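Local coordinates for protein trans-4-hydroxy-L-proline dehydratase (Clostridioides difficile 70-100-2010, PDB 6VXC) that catalyses, by a glycyl radical mechanism, the dehydration of trans-4-hydroxy-L-proline to (S)-1-pyrroline-5-carboxylate during anaerobic hydroxyproline degradation, at residues A39-S44 with S96-P101; E46-M51 with A100-E105; G91-S96 with N339-P344; E115-R120 with A343-G348; I123-S128 with S355-F360. One frame throughout, in Å; residues are numbered along the deposited sequence.

Contact 1 (A39-S44 with S96-P101); sequences AEPHIS and SPNGAP
Ser-96 meets His-42 at the rim of its imidazole. OG lies near the ring plane, 3.2 Å from CE1 of His-42. Ser-96 also opens a type II beta turn that ends at Gly-99. Within the turn, Pro-97 CB touches Ala-39 CB at 3.8 Å. Asn-98 follows with positive phi (66°), as suits the third position of such a turn. Its side chain runs alongside Pro-41, and ND2 of Asn-98 donates to Ala-39 O at 3.0 Å, from above the carbonyl plane. Asn-98 O accepts from His-42 N, 3.1 Å away. Gly-99 lays its CA over one face of the His-42 ring, a CH-pi contact 3.5 Å from the centroid. The ring folds back here because CG stands between the backbone N and the carbonyl carbon (chi1 65°). Glu-40 O takes the ND1 hydrogen and Asp-95 bonds NE2, so the rotation of the ring is fixed. Ala-100 bonds twice: its N to His-42 O at 2.8 Å, its O to Ser-44 N at 2.7 Å. Pro-101 CA makes a CA-H...O contact with Ser-44 O. The result is a short two-stranded parallel sheet, with a helical crossover through 46-58 and 64-78 between its strands.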
# COMPACT_ATOMS: atom_id res chain seq x y z
N ALA A 39 7.32 3.54 -21.74
CA ALA A 39 8.38 4.26 -21.02
C ALA A 39 9.26 3.29 -20.25
O ALA A 39 8.78 2.36 -19.60
CB ALA A 39 7.77 5.29 -20.08
N GLU A 40 10.54 3.51 -20.31
CA GLU A 40 11.47 2.62 -19.62
C GLU A 40 11.73 3.09 -18.19
O GLU A 40 11.98 4.27 -17.96
CB GLU A 40 12.80 2.54 -20.38
CG GLU A 40 12.73 1.80 -21.72
CD GLU A 40 12.52 0.29 -21.56
OE1 GLU A 40 13.53 -0.44 -21.47
OE2 GLU A 40 11.35 -0.18 -21.53
N PRO A 41 11.69 2.19 -17.22
CA PRO A 41 11.99 2.59 -15.83
C PRO A 41 13.44 3.03 -15.67
O PRO A 41 14.37 2.32 -16.08
CB PRO A 41 11.69 1.32 -15.02
CG PRO A 41 11.68 0.21 -15.97
CD PRO A 41 11.45 0.74 -17.36
N HIS A 42 13.63 4.19 -15.05
CA HIS A 42 14.95 4.80 -14.88
C HIS A 42 14.88 5.76 -13.69
O HIS A 42 13.80 6.14 -13.24
CB HIS A 42 15.38 5.54 -16.15
CG HIS A 42 14.52 6.71 -16.48
ND1 HIS A 42 13.26 6.58 -17.03
CD2 HIS A 42 14.72 8.05 -16.33
CE1 HIS A 42 12.72 7.77 -17.20
NE2 HIS A 42 13.59 8.68 -16.79
N ILE A 43 16.05 6.15 -13.21
CA ILE A 43 16.10 7.10 -12.10
C ILE A 43 16.42 8.50 -12.64
O ILE A 43 17.09 8.67 -13.67
CB ILE A 43 17.10 6.69 -10.99
CG1 ILE A 43 18.54 6.82 -11.45
CG2 ILE A 43 16.86 5.27 -10.53
CD1 ILE A 43 19.51 6.73 -10.28
N SER A 44 15.85 9.49 -11.97
CA SER A 44 16.04 10.91 -12.25
C SER A 44 16.75 11.52 -11.06
O SER A 44 16.22 11.50 -9.94
CB SER A 44 14.70 11.60 -12.51
OG SER A 44 14.84 13.01 -12.61
N SER A 96 10.74 12.42 -16.87
CA SER A 96 9.92 11.90 -17.95
C SER A 96 9.11 10.73 -17.40
O SER A 96 9.32 10.32 -16.25
CB SER A 96 10.78 11.45 -19.15
OG SER A 96 11.63 10.39 -18.78
N PRO A 97 8.16 10.21 -18.18
CA PRO A 97 7.37 9.08 -17.70
C PRO A 97 8.26 7.92 -17.27
O PRO A 97 9.22 7.57 -17.95
CB PRO A 97 6.52 8.71 -18.93
CG PRO A 97 6.39 10.01 -19.67
CD PRO A 97 7.70 10.71 -19.49
N ASN A 98 7.89 7.30 -16.15
CA ASN A 98 8.61 6.16 -15.56
C ASN A 98 10.02 6.56 -15.06
O ASN A 98 10.87 5.66 -14.90
CB ASN A 98 8.70 4.98 -16.53
CG ASN A 98 8.42 3.65 -15.85
OD1 ASN A 98 8.10 3.61 -14.67
ND2 ASN A 98 8.50 2.56 -16.61
N GLY A 99 10.25 7.79 -14.83
CA GLY A 99 11.48 8.27 -14.20
C GLY A 99 11.25 8.53 -12.73
O GLY A 99 10.44 9.39 -12.36
N ALA A 100 11.91 7.75 -11.89
CA ALA A 100 11.73 7.89 -10.45
C ALA A 100 12.75 8.87 -9.89
O ALA A 100 13.96 8.72 -10.14
CB ALA A 100 11.88 6.55 -9.74
N PRO A 101 12.34 9.87 -9.12
CA PRO A 101 13.31 10.65 -8.35
C PRO A 101 13.96 9.77 -7.29
O PRO A 101 13.51 8.66 -7.01
CB PRO A 101 12.47 11.75 -7.71
CG PRO A 101 11.13 11.69 -8.39
CD PRO A 101 10.96 10.29 -8.86

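Contact 2 (E46-M51 with A100-E105); sequences ERAVLM and APTYPE
Arg-47 and Glu-105 form a two-pronged, end-on salt bridge that ties the first turn of helix 46-58 to the loop leaving strand 99-101. NH2 of Arg-47 reaches OE1 of Glu-105 at 2.8 Å, from above the carboxylate plane. NH1 of Arg-47 reaches OE2 of Glu-105 at 3.0 Å, on the syn side. The two flat groups are twisted by 36°. NH1 of Arg-47 also donates to Thr-102 O, 3.1 Å away, on a lone pair of that carbonyl. The Arg-47 chain can span this gap because it is extended from CG to NE. CD2 of Tyr-103 sits over one face of the guanidinium, 3.2 Å from CZ of Arg-47, with the two planes tilted by 37°. Met-51 CG lies over the opposite face, toward its rim. Lower on the chain, Arg-47 CD sits over the Tyr-103 ring in a CH-pi contact and also touches Pro-101 CB.

The next shell holds these groups in place. Glu-105 has a second salt bridge, to Arg-68 of helix 64-78. Arg-47 NE donates to Thr-292 O, and Tyr-103 OH bonds Thr-291 O. Beside them, Ala-48 CB packs on Pro-104 CG at 3.8 Å. A water closes the contact. It accepts from Ala-48 N at 2.8 Å and from Thr-102 N at 2.9 Å.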
# COMPACT_ATOMS: atom_id res chain seq x y z
N GLU A 46 17.71 14.69 -10.63
CA GLU A 46 17.59 16.13 -10.44
C GLU A 46 17.09 16.48 -9.04
O GLU A 46 17.54 17.46 -8.43
CB GLU A 46 16.66 16.74 -11.48
CG GLU A 46 16.63 18.23 -11.39
CD GLU A 46 15.81 18.87 -12.48
OE1 GLU A 46 14.59 18.97 -12.28
OE2 GLU A 46 16.38 19.26 -13.52
N ARG A 47 16.12 15.74 -8.53
CA ARG A 47 15.60 16.04 -7.21
C ARG A 47 16.71 16.03 -6.17
O ARG A 47 16.84 16.97 -5.38
CB ARG A 47 14.52 15.03 -6.82
CG ARG A 47 13.90 15.33 -5.46
CD ARG A 47 13.10 14.18 -4.92
NE ARG A 47 12.53 14.52 -3.61
CZ ARG A 47 13.18 14.41 -2.46
NH1 ARG A 47 14.43 13.95 -2.44
NH2 ARG A 47 12.57 14.75 -1.34
N ALA A 48 17.54 14.98 -6.18
CA ALA A 48 18.61 14.88 -5.19
C ALA A 48 19.57 16.06 -5.30
O ALA A 48 20.01 16.60 -4.28
CB ALA A 48 19.37 13.57 -5.37
N VAL A 49 19.89 16.48 -6.52
CA VAL A 49 20.77 17.64 -6.69
C VAL A 49 20.16 18.87 -6.04
O VAL A 49 20.80 19.57 -5.26
CB VAL A 49 21.06 17.89 -8.17
CG1 VAL A 49 21.80 19.22 -8.33
CG2 VAL A 49 21.87 16.77 -8.78
N LEU A 50 18.89 19.14 -6.34
CA LEU A 50 18.27 20.36 -5.84
C LEU A 50 18.12 20.35 -4.32
O LEU A 50 18.26 21.39 -3.68
CB LEU A 50 16.91 20.59 -6.53
CG LEU A 50 17.04 20.90 -8.03
CD1 LEU A 50 15.67 21.03 -8.72
CD2 LEU A 50 17.88 22.15 -8.26
N MET A 51 17.81 19.19 -3.74
CA MET A 51 17.76 19.12 -2.28
C MET A 51 19.14 19.33 -1.67
O MET A 51 19.26 19.95 -0.61
CB MET A 51 17.17 17.78 -1.83
CG MET A 51 15.74 17.53 -2.30
SD MET A 51 14.49 18.63 -1.59
CE MET A 51 14.37 17.99 0.07
N ALA A 100 11.91 7.75 -11.89
CA ALA A 100 11.73 7.89 -10.45
C ALA A 100 12.75 8.87 -9.89
O ALA A 100 13.96 8.72 -10.14
CB ALA A 100 11.88 6.55 -9.74
N PRO A 101 12.34 9.87 -9.12
CA PRO A 101 13.31 10.65 -8.35
C PRO A 101 13.96 9.77 -7.29
O PRO A 101 13.51 8.66 -7.01
CB PRO A 101 12.47 11.75 -7.71
CG PRO A 101 11.13 11.69 -8.39
CD PRO A 101 10.96 10.29 -8.86
N THR A 102 15.05 10.29 -6.71
CA THR A 102 15.69 9.65 -5.57
C THR A 102 15.57 10.52 -4.33
O THR A 102 15.40 11.74 -4.41
CB THR A 102 17.18 9.36 -5.81
OG1 THR A 102 17.88 10.60 -5.99
CG2 THR A 102 17.40 8.47 -7.01
N TYR A 103 15.71 9.87 -3.18
CA TYR A 103 15.42 10.49 -1.89
C TYR A 103 16.57 10.19 -0.92
O TYR A 103 16.40 9.44 0.04
CB TYR A 103 14.07 10.00 -1.36
CG TYR A 103 12.91 10.29 -2.32
CD1 TYR A 103 12.68 9.49 -3.43
CD2 TYR A 103 12.08 11.39 -2.13
CE1 TYR A 103 11.65 9.75 -4.31
CE2 TYR A 103 11.03 11.66 -3.02
CZ TYR A 103 10.82 10.83 -4.10
OH TYR A 103 9.79 11.07 -5.01
N PRO A 104 17.74 10.80 -1.14
CA PRO A 104 18.91 10.48 -0.30
C PRO A 104 18.79 10.96 1.15
O PRO A 104 19.57 10.49 1.99
CB PRO A 104 20.06 11.18 -1.02
CG PRO A 104 19.41 12.32 -1.74
CD PRO A 104 18.06 11.80 -2.17
N GLU A 105 17.84 11.84 1.47
CA GLU A 105 17.60 12.16 2.87
C GLU A 105 17.04 10.98 3.64
O GLU A 105 17.09 10.98 4.88
CB GLU A 105 16.65 13.35 3.00
CG GLU A 105 15.25 13.10 2.45
CD GLU A 105 15.10 13.57 1.03
OE1 GLU A 105 14.41 14.60 0.82
OE2 GLU A 105 15.71 12.97 0.13
O HOH W 1 16.77 12.53 -7.34

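Contact 3 (G91-S96 with N339-P344); sequences GEKGDS and NNQPAP
Glu-92 is held by two neighbouring amides, and this is the tight part of the contact. Asn-340 ND2 donates to the syn lone pair of Glu-92 OE2 at 2.9 Å. Gln-341 NE2 donates to OE1 of Glu-92, also at 2.9 Å, but comes from well above the carboxylate plane. The carboxylate is turned 35° from the Asn-340 amide and 43° from that of Gln-341. Gln-341 then uses its other end: OE1 accepts from Lys-93 N at 3.0 Å. One amide thus links two successive residues of the 91-96 loop. The Glu-92 chain bends at chi2 (-77°), which turns its carboxylate toward the other loop. Other residues fix the amides. Asn-340 OD1 bonds Ser-36, and Gln-341 NE2 also donates to Lys-337 O.

The Lys-93 side is looser. Its methylenes pass along Gln-341, with CD of Lys-93 3.8 Å from CB of Gln-341. The chain bends at chi3, and NZ of Lys-93 ends near Pro-344, 3.8 Å from its CG. NZ of Lys-93 is 3.9 Å from Pro-342 O, and water fills the gap. One water accepts from Lys-93 NZ at 2.8 Å and donates to Pro-342 O at 2.7 Å. A second water also accepts from NZ.

All the touching residues are buried, so the charges need partners inside the protein. Glu-92 has one in Lys-337, which forms a salt bridge with OE2. Together with the amide donors, this would be expected to keep Glu-92 ionised. The Lys-93 ammonium is probably eased by two waters, at least one of which passes the bond on to Pro-342 O.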
# COMPACT_ATOMS: atom_id res chain seq x y z
N GLY A 91 2.01 17.24 -15.12
CA GLY A 91 2.79 16.98 -13.92
C GLY A 91 3.42 15.60 -13.92
O GLY A 91 2.73 14.59 -14.10
N GLU A 92 4.74 15.54 -13.73
CA GLU A 92 5.49 14.30 -13.62
C GLU A 92 6.38 14.39 -12.38
O GLU A 92 6.92 15.46 -12.08
CB GLU A 92 6.35 14.04 -14.87
CG GLU A 92 5.59 13.74 -16.18
CD GLU A 92 5.03 12.31 -16.25
OE1 GLU A 92 5.53 11.43 -15.51
OE2 GLU A 92 4.09 12.08 -17.05
N LYS A 93 6.53 13.28 -11.66
CA LYS A 93 7.45 13.27 -10.52
C LYS A 93 8.89 13.49 -10.98
O LYS A 93 9.61 14.31 -10.41
CB LYS A 93 7.34 11.96 -9.74
CG LYS A 93 6.05 11.79 -8.94
CD LYS A 93 5.97 10.42 -8.27
CE LYS A 93 7.02 10.27 -7.15
NZ LYS A 93 7.16 8.87 -6.67
N GLY A 94 9.32 12.76 -12.01
CA GLY A 94 10.68 12.81 -12.51
C GLY A 94 10.81 13.60 -13.80
O GLY A 94 9.95 14.40 -14.15
N ASP A 95 11.89 13.32 -14.53
CA ASP A 95 12.16 14.07 -15.76
C ASP A 95 11.23 13.65 -16.89
O ASP A 95 10.98 14.45 -17.80
CB ASP A 95 13.61 13.86 -16.21
CG ASP A 95 13.91 12.42 -16.64
OD1 ASP A 95 13.44 11.47 -15.98
OD2 ASP A 95 14.60 12.23 -17.67
N SER A 96 10.74 12.42 -16.87
CA SER A 96 9.92 11.90 -17.95
C SER A 96 9.11 10.73 -17.40
O SER A 96 9.32 10.32 -16.25
CB SER A 96 10.78 11.45 -19.15
OG SER A 96 11.63 10.39 -18.78
N ASN A 339 -0.01 5.83 -13.98
CA ASN A 339 0.81 4.77 -14.56
C ASN A 339 2.18 5.26 -15.00
O ASN A 339 3.07 4.43 -15.23
CB ASN A 339 0.10 4.13 -15.77
CG ASN A 339 0.70 2.77 -16.13
OD1 ASN A 339 0.60 1.81 -15.37
ND2 ASN A 339 1.28 2.68 -17.32
N ASN A 340 2.38 6.58 -15.12
CA ASN A 340 3.68 7.15 -15.41
C ASN A 340 4.60 7.27 -14.18
O ASN A 340 5.77 7.60 -14.37
CB ASN A 340 3.53 8.55 -16.04
CG ASN A 340 3.09 8.50 -17.50
OD1 ASN A 340 3.01 7.44 -18.10
ND2 ASN A 340 2.82 9.66 -18.08
N GLN A 341 4.11 7.01 -12.96
CA GLN A 341 4.89 7.19 -11.73
C GLN A 341 5.17 5.85 -11.04
O GLN A 341 4.34 5.38 -10.24
CB GLN A 341 4.18 8.13 -10.74
CG GLN A 341 3.41 9.30 -11.38
CD GLN A 341 4.27 10.14 -12.29
OE1 GLN A 341 5.42 10.48 -11.97
NE2 GLN A 341 3.71 10.51 -13.44
N PRO A 342 6.32 5.24 -11.27
CA PRO A 342 6.67 4.04 -10.49
C PRO A 342 6.95 4.39 -9.04
O PRO A 342 7.26 5.52 -8.69
CB PRO A 342 7.94 3.53 -11.19
CG PRO A 342 8.57 4.78 -11.73
CD PRO A 342 7.40 5.65 -12.17
N ALA A 343 6.83 3.38 -8.19
CA ALA A 343 7.40 3.48 -6.85
C ALA A 343 8.92 3.60 -6.98
O ALA A 343 9.53 2.82 -7.72
CB ALA A 343 7.03 2.25 -6.02
N PRO A 344 9.55 4.58 -6.33
CA PRO A 344 10.99 4.74 -6.50
C PRO A 344 11.73 3.48 -6.11
O PRO A 344 11.25 2.67 -5.30
CB PRO A 344 11.32 5.92 -5.58
CG PRO A 344 10.07 6.73 -5.58
CD PRO A 344 8.95 5.71 -5.60
O HOH W 2 4.95 6.94 -7.25
O HOH W 3 8.50 7.89 -8.88

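Contact 4 (E115-R120 with A343-G348); sequences EVMHNR and APPKVG
Arg-120 and Met-117 both send CG between the backbone N and the carbonyl carbon (chi1 58° and 68°), which carries their ends toward Pro-345, Lys-346 and Val-347. Arg-120 bends again at chi3 (69°), and its guanidinium comes back past Met-117, whose CA lies over one face. The edge of the guanidinium meets the loop. NH2 of Arg-120 donates to Lys-346 O. The modelled separation of these two atoms, 2.5 Å, is short, so its exact length is doubtful. NH1 of Arg-120 makes only a weak bond to the same oxygen, at 3.2 Å. NH1 has another partner in Ile-123 O, so the guanidinium bridges its own loop and the 343-348 loop. NH2 of Arg-120 also lies against Val-347 CG1, 3.5 Å away.

Met-117 makes the apolar half of the contact. Its SD rests on Pro-345 CB at 3.7 Å. CE of Met-117 touches Pro-345 too, and lies 4.1 Å from Val-347 CG1.

Lys-346 starts away from helix 111-119, and its NZ bonds Ser-354 O and Thr-356 O. The Lys-346 side chain is about 10 Å from that of Cys-454, the probable radical cysteine. Arg-120 is the first residue to leave helical geometry after helix 111-119. The contact is therefore the C-terminal end of a helix packed on an extended, proline-rich loop of the pyruvate formate lyase-like fold.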
# COMPACT_ATOMS: atom_id res chain seq x y z
N GLU A 115 24.23 -0.28 -9.11
CA GLU A 115 24.57 -1.40 -9.99
C GLU A 115 23.52 -2.50 -9.93
O GLU A 115 23.16 -3.09 -10.95
CB GLU A 115 25.95 -1.95 -9.61
CG GLU A 115 26.55 -2.96 -10.59
CD GLU A 115 27.15 -2.32 -11.83
OE1 GLU A 115 27.00 -1.09 -12.01
OE2 GLU A 115 27.77 -3.06 -12.62
N VAL A 116 23.06 -2.83 -8.73
CA VAL A 116 22.10 -3.90 -8.58
C VAL A 116 20.77 -3.55 -9.25
O VAL A 116 20.19 -4.36 -9.97
CB VAL A 116 21.91 -4.24 -7.09
CG1 VAL A 116 20.71 -5.15 -6.91
CG2 VAL A 116 23.18 -4.91 -6.56
N MET A 117 20.27 -2.33 -9.02
CA MET A 117 18.96 -1.99 -9.58
C MET A 117 19.02 -1.85 -11.09
O MET A 117 18.06 -2.18 -11.78
CB MET A 117 18.43 -0.71 -8.92
CG MET A 117 19.17 0.56 -9.24
SD MET A 117 18.43 2.02 -8.46
CE MET A 117 18.64 1.64 -6.72
N HIS A 118 20.16 -1.44 -11.63
CA HIS A 118 20.29 -1.36 -13.08
C HIS A 118 20.32 -2.75 -13.70
O HIS A 118 19.75 -2.96 -14.78
CB HIS A 118 21.55 -0.58 -13.45
CG HIS A 118 21.73 -0.38 -14.92
ND1 HIS A 118 21.31 0.76 -15.57
CD2 HIS A 118 22.28 -1.18 -15.87
CE1 HIS A 118 21.60 0.65 -16.86
NE2 HIS A 118 22.18 -0.51 -17.06
N ASN A 119 20.97 -3.70 -13.05
CA ASN A 119 21.23 -4.99 -13.66
C ASN A 119 20.35 -6.12 -13.15
O ASN A 119 20.38 -7.19 -13.76
CB ASN A 119 22.70 -5.37 -13.45
CG ASN A 119 23.63 -4.47 -14.20
OD1 ASN A 119 23.71 -4.55 -15.41
ND2 ASN A 119 24.31 -3.57 -13.49
N ARG A 120 19.55 -5.90 -12.11
CA ARG A 120 18.72 -6.96 -11.55
C ARG A 120 17.73 -7.52 -12.58
O ARG A 120 17.36 -6.87 -13.57
CB ARG A 120 17.93 -6.49 -10.32
CG ARG A 120 17.02 -5.31 -10.58
CD ARG A 120 15.99 -5.04 -9.47
NE ARG A 120 16.55 -4.58 -8.23
CZ ARG A 120 16.11 -3.54 -7.52
NH1 ARG A 120 15.07 -2.81 -7.90
NH2 ARG A 120 16.75 -3.26 -6.41
N ALA A 343 6.83 3.38 -8.19
CA ALA A 343 7.40 3.48 -6.85
C ALA A 343 8.92 3.60 -6.98
O ALA A 343 9.53 2.82 -7.72
CB ALA A 343 7.03 2.25 -6.02
N PRO A 344 9.55 4.58 -6.33
CA PRO A 344 10.99 4.74 -6.50
C PRO A 344 11.73 3.48 -6.11
O PRO A 344 11.25 2.67 -5.30
CB PRO A 344 11.32 5.92 -5.58
CG PRO A 344 10.07 6.73 -5.58
CD PRO A 344 8.95 5.71 -5.60
N PRO A 345 12.94 3.28 -6.64
CA PRO A 345 13.59 1.97 -6.55
C PRO A 345 13.85 1.52 -5.12
O PRO A 345 14.24 2.31 -4.25
CB PRO A 345 14.91 2.18 -7.31
CG PRO A 345 15.13 3.66 -7.28
CD PRO A 345 13.77 4.26 -7.35
N LYS A 346 13.62 0.23 -4.88
CA LYS A 346 13.86 -0.44 -3.62
C LYS A 346 15.01 -1.44 -3.76
O LYS A 346 15.24 -2.00 -4.84
CB LYS A 346 12.60 -1.19 -3.17
CG LYS A 346 11.32 -0.36 -3.20
CD LYS A 346 10.10 -1.28 -3.49
CE LYS A 346 8.83 -0.48 -3.69
NZ LYS A 346 7.73 -1.27 -4.31
N VAL A 347 15.71 -1.68 -2.66
CA VAL A 347 16.75 -2.70 -2.59
C VAL A 347 16.54 -3.51 -1.33
O VAL A 347 15.70 -3.19 -0.48
CB VAL A 347 18.17 -2.11 -2.63
CG1 VAL A 347 18.44 -1.44 -3.96
CG2 VAL A 347 18.40 -1.14 -1.45
N GLY A 348 17.30 -4.59 -1.22
CA GLY A 348 17.30 -5.38 0.00
C GLY A 348 15.92 -5.87 0.38
O GLY A 348 15.12 -6.29 -0.47

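Contact 5 (I123-S128 with S355-F360); sequences INFSVS and STYTDF
Ile-123 and Thr-356 bring two irregular loops together, CA to CA at 6.2 Å, and Ile-123 itself takes left-handed helical backbone angles (phi 57°). Tyr-357 and Ile-123 carry the contact. Tyr-357 holds CG anti to its carbonyl carbon (chi1 -67°), which brings the ring to Ile-123. Its OH donates to Asn-124 O at 2.6 Å, in the carbonyl plane and on a lone pair. Ile-123 covers one face of the ring: CG2 stands 4.0 Å from the Tyr-357 centroid, almost straight above it. The other Ile-123 branch reaches Ser-355, with CD1 3.8 Å from O. Phe-125 also meets the Tyr-357 ring, and its CZ touches CD1 of Tyr-357 at 3.7 Å. The two ring planes are 59° apart, an oblique pair. Tyr-357 is thus fixed by its hydroxyl, by Ile-123 and by Phe-125.

Thr-356 starts away from the 123-128 loop. Its OG1 accepts from Thr-358 N at 2.9 Å, an ST turn, and also bonds Asp-788. The Thr-356 side chain is about 8 Å from that of Cys-454, the probable radical cysteine. Loop 123-128 joins helix 111-119 to helix 129-143 and packs on strand 42-44 through Phe-125 and Val-127. Loop 355-360 runs from helix 348-353 into strand 362-366, next to strand 396-401.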
# COMPACT_ATOMS: atom_id res chain seq x y z
N ILE A 123 12.13 -5.81 -11.78
CA ILE A 123 11.95 -4.51 -11.17
C ILE A 123 13.25 -3.72 -11.28
O ILE A 123 13.66 -3.04 -10.34
CB ILE A 123 11.49 -4.63 -9.70
CG1 ILE A 123 10.56 -5.84 -9.53
CG2 ILE A 123 10.79 -3.35 -9.24
CD1 ILE A 123 9.31 -5.78 -10.34
N ASN A 124 13.88 -3.78 -12.45
CA ASN A 124 15.09 -3.02 -12.70
C ASN A 124 14.76 -1.57 -13.02
O ASN A 124 13.68 -1.25 -13.52
CB ASN A 124 15.88 -3.63 -13.86
CG ASN A 124 15.05 -3.72 -15.13
OD1 ASN A 124 14.11 -4.50 -15.20
ND2 ASN A 124 15.39 -2.91 -16.12
N PHE A 125 15.70 -0.69 -12.69
CA PHE A 125 15.67 0.72 -13.05
C PHE A 125 16.98 1.07 -13.73
O PHE A 125 18.06 0.80 -13.18
CB PHE A 125 15.50 1.61 -11.81
CG PHE A 125 14.12 1.63 -11.25
CD1 PHE A 125 13.67 0.60 -10.43
CD2 PHE A 125 13.28 2.71 -11.48
CE1 PHE A 125 12.41 0.63 -9.89
CE2 PHE A 125 12.01 2.75 -10.95
CZ PHE A 125 11.58 1.71 -10.14
N SER A 126 16.91 1.70 -14.90
CA SER A 126 18.13 2.10 -15.60
C SER A 126 18.74 3.31 -14.91
O SER A 126 18.04 4.26 -14.57
CB SER A 126 17.83 2.43 -17.06
OG SER A 126 17.57 1.23 -17.76
N VAL A 127 20.06 3.27 -14.71
CA VAL A 127 20.81 4.36 -14.12
C VAL A 127 21.78 4.86 -15.18
O VAL A 127 22.77 4.18 -15.49
CB VAL A 127 21.56 3.93 -12.85
CG1 VAL A 127 22.24 5.12 -12.18
CG2 VAL A 127 20.61 3.22 -11.89
N SER A 128 21.50 6.02 -15.76
CA SER A 128 22.38 6.58 -16.77
C SER A 128 23.74 6.88 -16.15
O SER A 128 23.89 7.04 -14.93
CB SER A 128 21.78 7.85 -17.35
OG SER A 128 21.74 8.87 -16.36
N SER A 355 7.77 -6.24 -4.12
CA SER A 355 8.57 -6.46 -5.33
C SER A 355 7.74 -6.10 -6.57
O SER A 355 7.26 -6.95 -7.32
CB SER A 355 9.07 -7.90 -5.36
OG SER A 355 10.01 -8.10 -6.40
N THR A 356 7.61 -4.79 -6.81
CA THR A 356 6.74 -4.28 -7.87
C THR A 356 7.17 -2.87 -8.23
O THR A 356 7.75 -2.16 -7.41
CB THR A 356 5.27 -4.27 -7.43
OG1 THR A 356 4.46 -3.75 -8.49
CG2 THR A 356 5.09 -3.38 -6.20
N TYR A 357 6.87 -2.47 -9.47
CA TYR A 357 6.95 -1.07 -9.86
C TYR A 357 5.75 -0.25 -9.37
O TYR A 357 5.83 0.98 -9.34
CB TYR A 357 7.02 -0.91 -11.39
CG TYR A 357 8.27 -1.42 -12.09
CD1 TYR A 357 9.47 -0.71 -12.05
CD2 TYR A 357 8.25 -2.60 -12.82
CE1 TYR A 357 10.62 -1.18 -12.70
CE2 TYR A 357 9.37 -3.08 -13.48
CZ TYR A 357 10.56 -2.37 -13.42
OH TYR A 357 11.67 -2.86 -14.08
N THR A 358 4.63 -0.89 -9.05
CA THR A 358 3.43 -0.14 -8.68
C THR A 358 3.60 0.48 -7.29
O THR A 358 4.38 0.01 -6.47
CB THR A 358 2.19 -1.04 -8.75
OG1 THR A 358 2.29 -2.10 -7.80
CG2 THR A 358 2.06 -1.65 -10.15
N ASP A 359 2.84 1.56 -7.04
CA ASP A 359 2.93 2.30 -5.79
C ASP A 359 1.60 2.35 -5.05
O ASP A 359 1.40 3.24 -4.22
CB ASP A 359 3.45 3.72 -6.02
CG ASP A 359 4.31 4.26 -4.85
OD1 ASP A 359 4.48 3.56 -3.83
OD2 ASP A 359 4.81 5.39 -4.98
N PHE A 360 0.66 1.45 -5.37
CA PHE A 360 -0.48 1.16 -4.52
C PHE A 360 -1.33 2.40 -4.25
O PHE A 360 -1.73 2.67 -3.12
CB PHE A 360 -0.03 0.53 -3.19
CG PHE A 360 0.67 -0.77 -3.36
CD1 PHE A 360 2.01 -0.82 -3.65
CD2 PHE A 360 -0.03 -1.96 -3.25
CE1 PHE A 360 2.66 -2.01 -3.81
CE2 PHE A 360 0.61 -3.16 -3.41
CZ PHE A 360 1.97 -3.18 -3.70

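In the fold
The five contacts form one cluster within the pyruvate formate lyase-like region. Contacts 1 and 2 share strand 99-101, and helix 46-58 of contact 2 follows strand 42-44 of contact 1. Contact 3 crosses contact 1 along the chain, their centres only about 6 Å apart, and Asn-98 N meets Asn-340 O. Contacts 3 and 4 share Ala-343 and Pro-344. Contact 5 lies about 7 Å from contact 4, centre to centre. It joins contact 1 through Ser-126, which pairs with Pro-41 and Ile-43. Residues 39-128 are thereby fastened to residues 339-360. Contacts 4 and 5 carry this framework toward the probable radical cysteine, while contacts 1 to 3 lie away from annotated sites.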